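Local atomic coordinates of putative lipoprotein (Parabacteroides distasonis ATCC 8503, PDB entry 3JX8), a protein that is of unproven function but, as a putative lipoprotein with auto-transporter adhesin head domains, may bind lipid or take part in cell adhesion. Residues A[158-163]-A[177-182]; A[196-201]-A[213-218]; A[228-233]-A[244-249]. One frame throughout, in Å; residues are numbered along the deposited sequence.

Interaction 1: residues A[158-163]-A[177-182]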
loop_
_atom_site.group_PDB
_atom_site.type_symbol
_atom_site.label_atom_id
_atom_site.label_comp_id
_atom_site.label_asym_id
_atom_site.label_seq_id
_atom_site.Cartn_x
_atom_site.Cartn_y
_atom_site.Cartn_z
ATOM N N LEU A 158 1.218 25.723 -2.353
ATOM C CA LEU A 158 1.959 25.136 -1.257
ATOM C C LEU A 158 3.468 25.157 -1.491
ATOM O O LEU A 158 3.942 25.080 -2.624
ATOM C CB LEU A 158 1.515 23.671 -1.080
ATOM C CG LEU A 158 0.060 23.396 -0.685
ATOM C CD1 LEU A 158 -0.289 21.934 -0.936
ATOM C CD2 LEU A 158 -0.179 23.808 0.762
ATOM N N ASP A 159 4.224 25.200 -0.397
ATOM C CA ASP A 159 5.652 24.925 -0.464
ATOM C C ASP A 159 5.893 23.434 -0.688
ATOM O O ASP A 159 6.788 23.055 -1.441
ATOM C CB ASP A 159 6.353 25.365 0.825
ATOM C CG ASP A 159 6.227 26.847 1.071
ATOM O OD1 ASP A 159 6.245 27.612 0.086
ATOM O OD2 ASP A 159 6.095 27.265 2.240
ATOM N N ASN A 160 5.105 22.606 -0.009
ATOM C CA ASN A 160 5.285 21.158 -0.002
ATOM C C ASN A 160 3.993 20.400 -0.117
ATOM O O ASN A 160 3.046 20.695 0.600
ATOM C CB ASN A 160 5.961 20.769 1.291
ATOM C CG ASN A 160 7.270 21.462 1.447
ATOM O OD1 ASN A 160 8.263 21.084 0.814
ATOM N ND2 ASN A 160 7.278 22.519 2.230
ATOM N N LEU A 161 3.963 19.408 -1.002
ATOM C CA LEU A 161 2.803 18.530 -1.158
ATOM C C LEU A 161 3.273 17.101 -1.135
ATOM O O LEU A 161 4.225 16.734 -1.839
ATOM C CB LEU A 161 2.096 18.783 -2.484
ATOM C CG LEU A 161 0.952 17.797 -2.825
ATOM C CD1 LEU A 161 -0.234 17.927 -1.853
ATOM C CD2 LEU A 161 0.486 17.973 -4.284
ATOM N N SER A 162 2.596 16.263 -0.367
ATOM C CA SER A 162 2.899 14.851 -0.387
ATOM C C SER A 162 1.629 14.030 -0.515
ATOM O O SER A 162 0.707 14.194 0.286
ATOM C CB SER A 162 3.622 14.496 0.899
ATOM O OG SER A 162 3.713 13.108 1.004
ATOM N N CYS A 163 1.575 13.144 -1.509
ATOM C CA CYS A 163 0.440 12.218 -1.666
ATOM C C CYS A 163 0.880 10.779 -1.748
ATOM O O CYS A 163 1.719 10.436 -2.610
ATOM C CB CYS A 163 -0.334 12.524 -2.948
ATOM S SG CYS A 163 -0.881 14.206 -3.082
ATOM N N VAL A 177 2.850 24.056 -6.503
ATOM C CA VAL A 177 3.607 23.601 -5.351
ATOM C C VAL A 177 5.082 23.702 -5.706
ATOM O O VAL A 177 5.460 23.580 -6.876
ATOM C CB VAL A 177 3.244 22.139 -4.947
ATOM C CG1 VAL A 177 3.419 21.192 -6.117
ATOM C CG2 VAL A 177 4.103 21.672 -3.772
ATOM N N ASP A 178 5.918 23.958 -4.704
ATOM C CA ASP A 178 7.346 24.028 -4.926
ATOM C C ASP A 178 7.905 22.604 -5.027
ATOM O O ASP A 178 8.467 22.242 -6.063
ATOM C CB ASP A 178 8.045 24.814 -3.828
ATOM C CG ASP A 178 9.515 25.019 -4.117
ATOM O OD1 ASP A 178 9.854 25.583 -5.173
ATOM O OD2 ASP A 178 10.341 24.615 -3.288
ATOM N N ARG A 179 7.745 21.816 -3.967
ATOM C CA ARG A 179 8.167 20.405 -3.967
ATOM C C ARG A 179 6.998 19.477 -3.751
ATOM O O ARG A 179 6.178 19.717 -2.855
ATOM C CB ARG A 179 9.213 20.133 -2.906
ATOM C CG ARG A 179 10.512 20.908 -3.169
ATOM C CD ARG A 179 11.566 20.647 -2.133
ATOM N NE ARG A 179 11.031 20.988 -0.835
ATOM C CZ ARG A 179 11.530 20.598 0.332
ATOM N NH1 ARG A 179 12.628 19.843 0.385
ATOM N NH2 ARG A 179 10.930 20.986 1.461
ATOM N N ALA A 180 6.933 18.433 -4.578
ATOM C CA ALA A 180 5.884 17.439 -4.543
ATOM C C ALA A 180 6.479 16.037 -4.461
ATOM O O ALA A 180 7.515 15.713 -5.093
ATOM C CB ALA A 180 4.988 17.537 -5.790
ATOM N N SER A 181 5.788 15.194 -3.706
ATOM C CA SER A 181 6.097 13.794 -3.635
ATOM C C SER A 181 4.794 12.984 -3.887
ATOM O O SER A 181 3.800 13.169 -3.181
ATOM C CB SER A 181 6.715 13.524 -2.290
ATOM O OG SER A 181 6.698 12.141 -2.075
ATOM N N PHE A 182 4.786 12.152 -4.930
ATOM C CA PHE A 182 3.639 11.336 -5.324
ATOM C C PHE A 182 3.951 9.848 -5.287
ATOM O O PHE A 182 4.879 9.372 -5.970
ATOM C CB PHE A 182 3.214 11.694 -6.734
ATOM C CG PHE A 182 2.782 13.110 -6.894
ATOM C CD1 PHE A 182 1.815 13.652 -6.074
ATOM C CD2 PHE A 182 3.305 13.901 -7.898
ATOM C CE1 PHE A 182 1.407 14.978 -6.234
ATOM C CE2 PHE A 182 2.883 15.224 -8.066
ATOM C CZ PHE A 182 1.925 15.757 -7.225
HETATM O O HOH W 1 9.597 23.563 -0.870
HETATM O O HOH W 2 9.557 23.971 1.711
#
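R179 reaches across to N160, and its side chain can be followed atom by atom. Its CB lies 4.0 Å from N160 OD1 and near the backbone O of D159. CG stands anti to the carbonyl carbon and CD continues straight on; the bend at chi3 (-57°) then brings the guanidinium alongside the amide of N160. The single N-H of NE is shared between a water, which also reaches D159 O and D178 OD2, and, weakly, N160 OD1. At the tip NH2 comes within 2.7 Å of N160 OD1, a short bond, weak because it is bent to 129° at the hydrogen. A second water joins NH2 to N160 ND2.

Beneath this polar layer the backbones run parallel and in register, L158 beside V177 through C163 beside F182, with the two strands only 3° apart in direction. This is the ladder between successive coils of a right-handed parallel beta-solenoid, consistent with the pectate-lyase-like clan of the family. L161 works both ways in it: its N takes R179 O as acceptor, and its O receives S181 N at 2.9 Å. Both coils turn a corner here, at D159 and at D178-R179, and the corner stays bonded through R179 N to D159 O.

On the inner face, V177 CG2, in one of that residue's two conformers, lies 3.7 Å from L161 CB. L161 CD2 touches F182 CE1, also at 3.7 Å, while C163 CB lies at the edge of that ring, in its plane. C163 SG sits at the edge too, 5.1 Å from the F182 ring centroid, a sulfur-aromatic contact. I190 and V173 add to the packing around F182. D178 turns its carboxylate to R198 of the next coil, in a salt bridge.

Interaction 2: residues A[196-201]-A[213-218]. With SO4 (sulfate ion), chain I.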
loop_
_atom_site.group_PDB
_atom_site.type_symbol
_atom_site.label_atom_id
_atom_site.label_comp_id
_atom_site.label_asym_id
_atom_site.label_seq_id
_atom_site.Cartn_x
_atom_site.Cartn_y
_atom_site.Cartn_z
ATOM N N GLN A 196 1.277 22.283 -10.878
ATOM C CA GLN A 196 2.612 22.642 -11.315
ATOM C C GLN A 196 3.614 22.600 -10.170
ATOM O O GLN A 196 3.594 23.439 -9.280
ATOM C CB GLN A 196 2.604 24.029 -11.949
ATOM C CG GLN A 196 3.904 24.399 -12.608
ATOM C CD GLN A 196 3.983 25.882 -12.922
ATOM O OE1 GLN A 196 3.883 26.279 -14.061
ATOM N NE2 GLN A 196 4.123 26.699 -11.895
ATOM N N ALA A 197 4.503 21.621 -10.238
ATOM C CA ALA A 197 5.586 21.451 -9.285
ATOM C C ALA A 197 6.895 21.931 -9.887
ATOM O O ALA A 197 7.167 21.709 -11.069
ATOM C CB ALA A 197 5.723 20.004 -8.908
ATOM N N ARG A 198 7.734 22.559 -9.066
ATOM C CA ARG A 198 9.100 22.826 -9.494
ATOM C C ARG A 198 9.913 21.525 -9.469
ATOM O O ARG A 198 10.550 21.183 -10.457
ATOM C CB ARG A 198 9.760 23.916 -8.645
ATOM C CG ARG A 198 11.179 24.228 -9.104
ATOM C CD ARG A 198 11.784 25.403 -8.331
ATOM N NE ARG A 198 11.904 25.076 -6.907
ATOM C CZ ARG A 198 12.924 24.443 -6.329
ATOM N NH1 ARG A 198 13.991 24.063 -7.026
ATOM N NH2 ARG A 198 12.875 24.177 -5.026
ATOM N N LYS A 199 9.909 20.850 -8.318
ATOM C CA LYS A 199 10.539 19.554 -8.156
ATOM C C LYS A 199 9.501 18.520 -7.747
ATOM O O LYS A 199 8.686 18.770 -6.859
ATOM C CB LYS A 199 11.610 19.606 -7.079
ATOM C CG LYS A 199 12.681 20.679 -7.325
ATOM C CD LYS A 199 14.056 20.363 -6.661
ATOM C CE LYS A 199 14.025 20.334 -5.133
ATOM N NZ LYS A 199 15.410 20.323 -4.499
ATOM N N ALA A 200 9.537 17.359 -8.380
ATOM C CA ALA A 200 8.652 16.254 -8.014
ATOM C C ALA A 200 9.388 14.919 -7.980
ATOM O O ALA A 200 10.260 14.623 -8.833
ATOM C CB ALA A 200 7.498 16.168 -8.956
ATOM N N GLU A 201 8.998 14.110 -7.001
ATOM C CA GLU A 201 9.400 12.708 -6.895
ATOM C C GLU A 201 8.168 11.823 -7.075
ATOM O O GLU A 201 7.152 12.031 -6.399
ATOM C CB GLU A 201 9.965 12.459 -5.509
ATOM C CG GLU A 201 10.629 11.118 -5.375
ATOM C CD GLU A 201 10.999 10.788 -3.932
ATOM O OE1 GLU A 201 11.219 11.773 -3.167
ATOM O OE2 GLU A 201 11.060 9.565 -3.584
ATOM N N TYR A 213 3.376 17.087 -13.515
ATOM C CA TYR A 213 3.887 18.277 -14.176
ATOM C C TYR A 213 4.944 18.862 -13.257
ATOM O O TYR A 213 4.627 19.367 -12.183
ATOM C CB TYR A 213 2.743 19.253 -14.377
ATOM C CG TYR A 213 3.054 20.612 -14.968
ATOM C CD1 TYR A 213 4.193 20.842 -15.712
ATOM C CD2 TYR A 213 2.134 21.663 -14.829
ATOM C CE1 TYR A 213 4.450 22.074 -16.268
ATOM C CE2 TYR A 213 2.368 22.903 -15.393
ATOM C CZ TYR A 213 3.524 23.101 -16.118
ATOM O OH TYR A 213 3.782 24.317 -16.688
ATOM N N ALA A 214 6.204 18.751 -13.681
ATOM C CA ALA A 214 7.373 19.240 -12.949
ATOM C C ALA A 214 8.147 20.121 -13.918
ATOM O O ALA A 214 8.349 19.760 -15.072
ATOM C CB ALA A 214 8.260 18.080 -12.424
ATOM N N THR A 215 8.555 21.285 -13.453
ATOM C CA THR A 215 9.235 22.246 -14.323
ATOM C C THR A 215 10.756 22.133 -14.265
ATOM O O THR A 215 11.413 22.393 -15.262
ATOM C CB THR A 215 8.799 23.690 -14.023
ATOM O OG1 THR A 215 9.200 24.033 -12.698
ATOM C CG2 THR A 215 7.267 23.826 -14.160
ATOM N N GLN A 216 11.317 21.721 -13.135
ATOM C CA GLN A 216 12.775 21.713 -13.006
ATOM C C GLN A 216 13.408 20.326 -12.807
ATOM O O GLN A 216 14.313 19.959 -13.534
ATOM C CB GLN A 216 13.149 22.625 -11.870
ATOM C CG GLN A 216 14.616 22.897 -11.764
ATOM C CD GLN A 216 14.894 23.785 -10.581
ATOM O OE1 GLN A 216 14.317 24.876 -10.459
ATOM N NE2 GLN A 216 15.750 23.315 -9.682
ATOM N N ILE A 217 12.936 19.584 -11.813
ATOM C CA ILE A 217 13.486 18.272 -11.476
ATOM C C ILE A 217 12.342 17.260 -11.334
ATOM O O ILE A 217 11.338 17.533 -10.670
ATOM C CB ILE A 217 14.230 18.308 -10.110
ATOM C CG1 ILE A 217 15.395 19.300 -10.129
ATOM C CG2 ILE A 217 14.740 16.943 -9.725
ATOM C CD1 ILE A 217 16.509 18.910 -11.069
ATOM N N LEU A 218 12.513 16.096 -11.948
ATOM C CA LEU A 218 11.576 14.988 -11.846
ATOM C C LEU A 218 12.366 13.720 -11.575
ATOM O O LEU A 218 13.264 13.343 -12.343
ATOM C CB LEU A 218 10.720 14.809 -13.107
ATOM C CG LEU A 218 9.758 13.607 -13.133
ATOM C CD1 LEU A 218 8.717 13.678 -11.950
ATOM C CD2 LEU A 218 9.049 13.541 -14.513
HETATM S S SO4 I . 16.722 23.240 -4.609
HETATM O O1 SO4 I . 16.716 22.214 -5.640
HETATM O O2 SO4 I . 16.282 22.658 -3.343
HETATM O O3 SO4 I . 18.063 23.792 -4.519
HETATM O O4 SO4 I . 15.853 24.331 -4.992
#
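With CG anti to the backbone N in both Q196 (chi1 -172°) and Y213 (chi1 176°), the two side chains run side by side in the same direction, and Q196 CG settles over one face of the tyrosine ring, 3.9 Å from its centroid. This is a CH-pi contact; the amide beyond it is turned steeply to the ring. T215 CG2 meets the same Q196 CG at 3.7 Å.

The backbones pair in parallel from A197 beside A214, but the register slips by one before K199 pairs with I217. That beta bulge falls at the corner of the solenoid coil, where Q216 is the extra residue. R198 O absorbs the slip by accepting two bonds in its carbonyl plane, from Q216 N at 2.8 Å and I217 N at 3.2 Å. Inside the corner A200 CB packs against A214 CB and L218 CD1.

Outside it, K199 lies alongside I217, and its CG also covers one face of the R198 guanidinium. K199 NZ holds a sulfate through O1 (2.6 Å) and O2, and R198 NH1 and NH2 both reach sulfate O4 through weak bonds, while R198 NE is taken up by D178 of the preceding coil. The sulfate probably came from the crystallisation liquor, but the pairing of lysine and arginine around it suggests that this corner favours anions.

Interaction 3: residues A[228-233]-A[244-249]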
loop_
_atom_site.group_PDB
_atom_site.type_symbol
_atom_site.label_atom_id
_atom_site.label_comp_id
_atom_site.label_asym_id
_atom_site.label_seq_id
_atom_site.Cartn_x
_atom_site.Cartn_y
_atom_site.Cartn_z
ATOM N N ILE A 228 4.319 6.357 -15.469
ATOM C CA ILE A 228 4.445 7.771 -15.147
ATOM C C ILE A 228 4.361 8.547 -16.476
ATOM O O ILE A 228 5.102 8.275 -17.436
ATOM C CB ILE A 228 5.738 8.099 -14.395
ATOM C CG1 ILE A 228 5.739 7.311 -13.079
ATOM C CG2 ILE A 228 5.879 9.670 -14.195
ATOM C CD1 ILE A 228 7.051 7.368 -12.246
ATOM N N HIS A 229 3.417 9.471 -16.530
ATOM C CA HIS A 229 3.254 10.361 -17.662
ATOM C C HIS A 229 3.627 11.730 -17.148
ATOM O O HIS A 229 3.093 12.180 -16.118
ATOM C CB HIS A 229 1.797 10.406 -18.126
ATOM C CG HIS A 229 1.117 9.084 -18.094
ATOM N ND1 HIS A 229 1.405 8.082 -18.992
ATOM C CD2 HIS A 229 0.176 8.586 -17.256
ATOM C CE1 HIS A 229 0.662 7.025 -18.718
ATOM N NE2 HIS A 229 -0.096 7.303 -17.668
ATOM N N TYR A 230 4.524 12.413 -17.836
ATOM C CA TYR A 230 4.926 13.721 -17.377
ATOM C C TYR A 230 4.919 14.785 -18.454
ATOM O O TYR A 230 5.106 14.505 -19.650
ATOM C CB TYR A 230 6.293 13.668 -16.697
ATOM C CG TYR A 230 7.518 13.587 -17.608
ATOM C CD1 TYR A 230 7.914 12.363 -18.169
ATOM C CD2 TYR A 230 8.295 14.713 -17.885
ATOM C CE1 TYR A 230 9.038 12.275 -18.972
ATOM C CE2 TYR A 230 9.427 14.626 -18.683
ATOM C CZ TYR A 230 9.792 13.411 -19.211
ATOM O OH TYR A 230 10.887 13.291 -19.994
ATOM N N LYS A 231 4.723 16.017 -17.990
ATOM C CA LYS A 231 4.802 17.189 -18.839
ATOM C C LYS A 231 5.672 18.207 -18.154
ATOM O O LYS A 231 6.004 18.054 -16.981
ATOM C CB LYS A 231 3.416 17.764 -19.090
ATOM C CG LYS A 231 2.676 18.177 -17.847
ATOM C CD LYS A 231 1.303 18.776 -18.180
ATOM C CE LYS A 231 1.445 20.244 -18.553
ATOM N NZ LYS A 231 0.138 20.849 -18.925
ATOM N N GLY A 232 6.011 19.262 -18.884
ATOM C CA GLY A 232 7.016 20.204 -18.447
ATOM C C GLY A 232 8.316 19.791 -19.095
ATOM O O GLY A 232 8.368 18.796 -19.801
ATOM N N ASP A 233 9.375 20.551 -18.841
ATOM C CA ASP A 233 10.694 20.200 -19.310
ATOM C C ASP A 233 11.684 20.117 -18.161
ATOM O O ASP A 233 12.714 20.750 -18.200
ATOM C CB ASP A 233 11.147 21.194 -20.378
ATOM C CG ASP A 233 10.194 21.239 -21.571
ATOM O OD1 ASP A 233 9.977 20.208 -22.228
ATOM O OD2 ASP A 233 9.631 22.320 -21.837
ATOM N N GLY A 244 6.852 -1.594 -16.591
ATOM C CA GLY A 244 6.289 -0.254 -16.615
ATOM C C GLY A 244 6.989 0.697 -17.564
ATOM O O GLY A 244 7.942 0.330 -18.270
ATOM N N SER A 245 6.514 1.936 -17.595
ATOM C CA SER A 245 7.040 2.895 -18.535
ATOM C C SER A 245 6.818 4.334 -18.139
ATOM O O SER A 245 5.935 4.654 -17.354
ATOM C CB SER A 245 6.447 2.640 -19.927
ATOM O OG SER A 245 5.103 2.998 -19.921
ATOM N N ILE A 246 7.674 5.174 -18.680
ATOM C CA ILE A 246 7.675 6.608 -18.482
ATOM C C ILE A 246 7.443 7.230 -19.835
ATOM O O ILE A 246 8.081 6.810 -20.800
ATOM C CB ILE A 246 9.050 7.092 -17.953
ATOM C CG1 ILE A 246 9.266 6.589 -16.525
ATOM C CG2 ILE A 246 9.161 8.627 -17.968
ATOM C CD1 ILE A 246 10.682 6.754 -16.023
ATOM N N ASN A 247 6.545 8.217 -19.919
ATOM C CA ASN A 247 6.344 8.948 -21.167
ATOM C C ASN A 247 6.073 10.446 -20.985
ATOM O O ASN A 247 5.406 10.874 -20.032
ATOM C CB ASN A 247 5.276 8.284 -22.049
ATOM C CG ASN A 247 3.875 8.539 -21.571
ATOM O OD1 ASN A 247 3.482 8.032 -20.530
ATOM N ND2 ASN A 247 3.093 9.312 -22.349
ATOM N N LYS A 248 6.647 11.229 -21.891
ATOM C CA LYS A 248 6.525 12.671 -21.870
ATOM C C LYS A 248 5.386 13.095 -22.774
ATOM O O LYS A 248 5.305 12.619 -23.880
ATOM C CB LYS A 248 7.823 13.338 -22.333
ATOM C CG LYS A 248 7.859 14.848 -22.049
ATOM C CD LYS A 248 9.231 15.430 -22.257
ATOM C CE LYS A 248 9.207 16.942 -22.122
ATOM N NZ LYS A 248 10.592 17.532 -22.141
ATOM N N VAL A 249 4.499 13.958 -22.280
ATOM C CA VAL A 249 3.375 14.460 -23.066
ATOM C C VAL A 249 3.492 15.991 -23.158
ATOM O O VAL A 249 4.142 16.631 -22.303
ATOM C CB VAL A 249 2.003 14.012 -22.441
ATOM C CG1 VAL A 249 1.981 12.471 -22.221
ATOM C CG2 VAL A 249 1.727 14.696 -21.142
HETATM O O HOH W 3 5.466 18.883 -21.729
#
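Y230 lies under the aliphatic part of K248, whose CG sits over one face of the ring, 4.0 Å from the centroid and offset toward the rim. CB and CD of the lysine reach the same ring, CD coming within 3.5 Å of Y230 OH. The tyrosine gets there because its CG stands between the backbone N and the carbonyl carbon (chi1 78°), tipping the ring toward the neighbouring strand. Its CE1 also touches I246 CG2, and L218 and I236 pack around this inner side.

From the ring, K248 runs on fully extended. NZ ends 2.7 Å from D233 OD1 in a salt bridge, meeting the anti lone pair of that oxygen, and the lysine crosses the aspartate nearly at a right angle. A crystal neighbour also touches K248.

The other side of the pair carries H229 and N247. ND1 of the imidazole donates to N247 OD1 at 2.6 Å, on a lone pair in the amide plane and close to the plane of the imidazole, although ring and amide are turned 76° to each other. ND1 therefore probably carries a proton. NE2 has a weak hydrogen bond to E209.

Strands 228-231 and 245-248 are parallel, 20° apart, and make the last rung of this solenoid face. I228, Y230 and their partners exchange backbone bonds, ending with V249 N on Y230 O at 2.8 Å. A water carries the link past the paired strands, accepting from G232 N and donating to V249 O. On the side of I246 the second subunit comes up, with its N79 packed against that residue. The chemistry is divided: an apolar interior, a histidine-asparagine bond outside, and at the coil's end an ion pair, less certain in solution, whose lysine probably shields the tyrosine ring.

In the fold
The three interactions follow one another along the chain and along the solenoid, each joining one coil to the next. Interactions 1 and 2 have centres 9 Å apart, touch, and share the sheet in which strands 180-185 and 200-205 are neighbours. Interaction 3 lies 12 Å from interaction 2 by centres, strand 227-231 following strand 217-223, and L218 packs on Y230 between them. Interactions 1 and 3, with centres about 18 Å and nearest atoms about 7 Å apart, do not touch. Parallel pairing continues to the C-terminal coil, at a corner in interactions 1 and 2 and on the wall of strand 209-214 in interaction 3, giving an elongated body in keeping with an adhesin-like head.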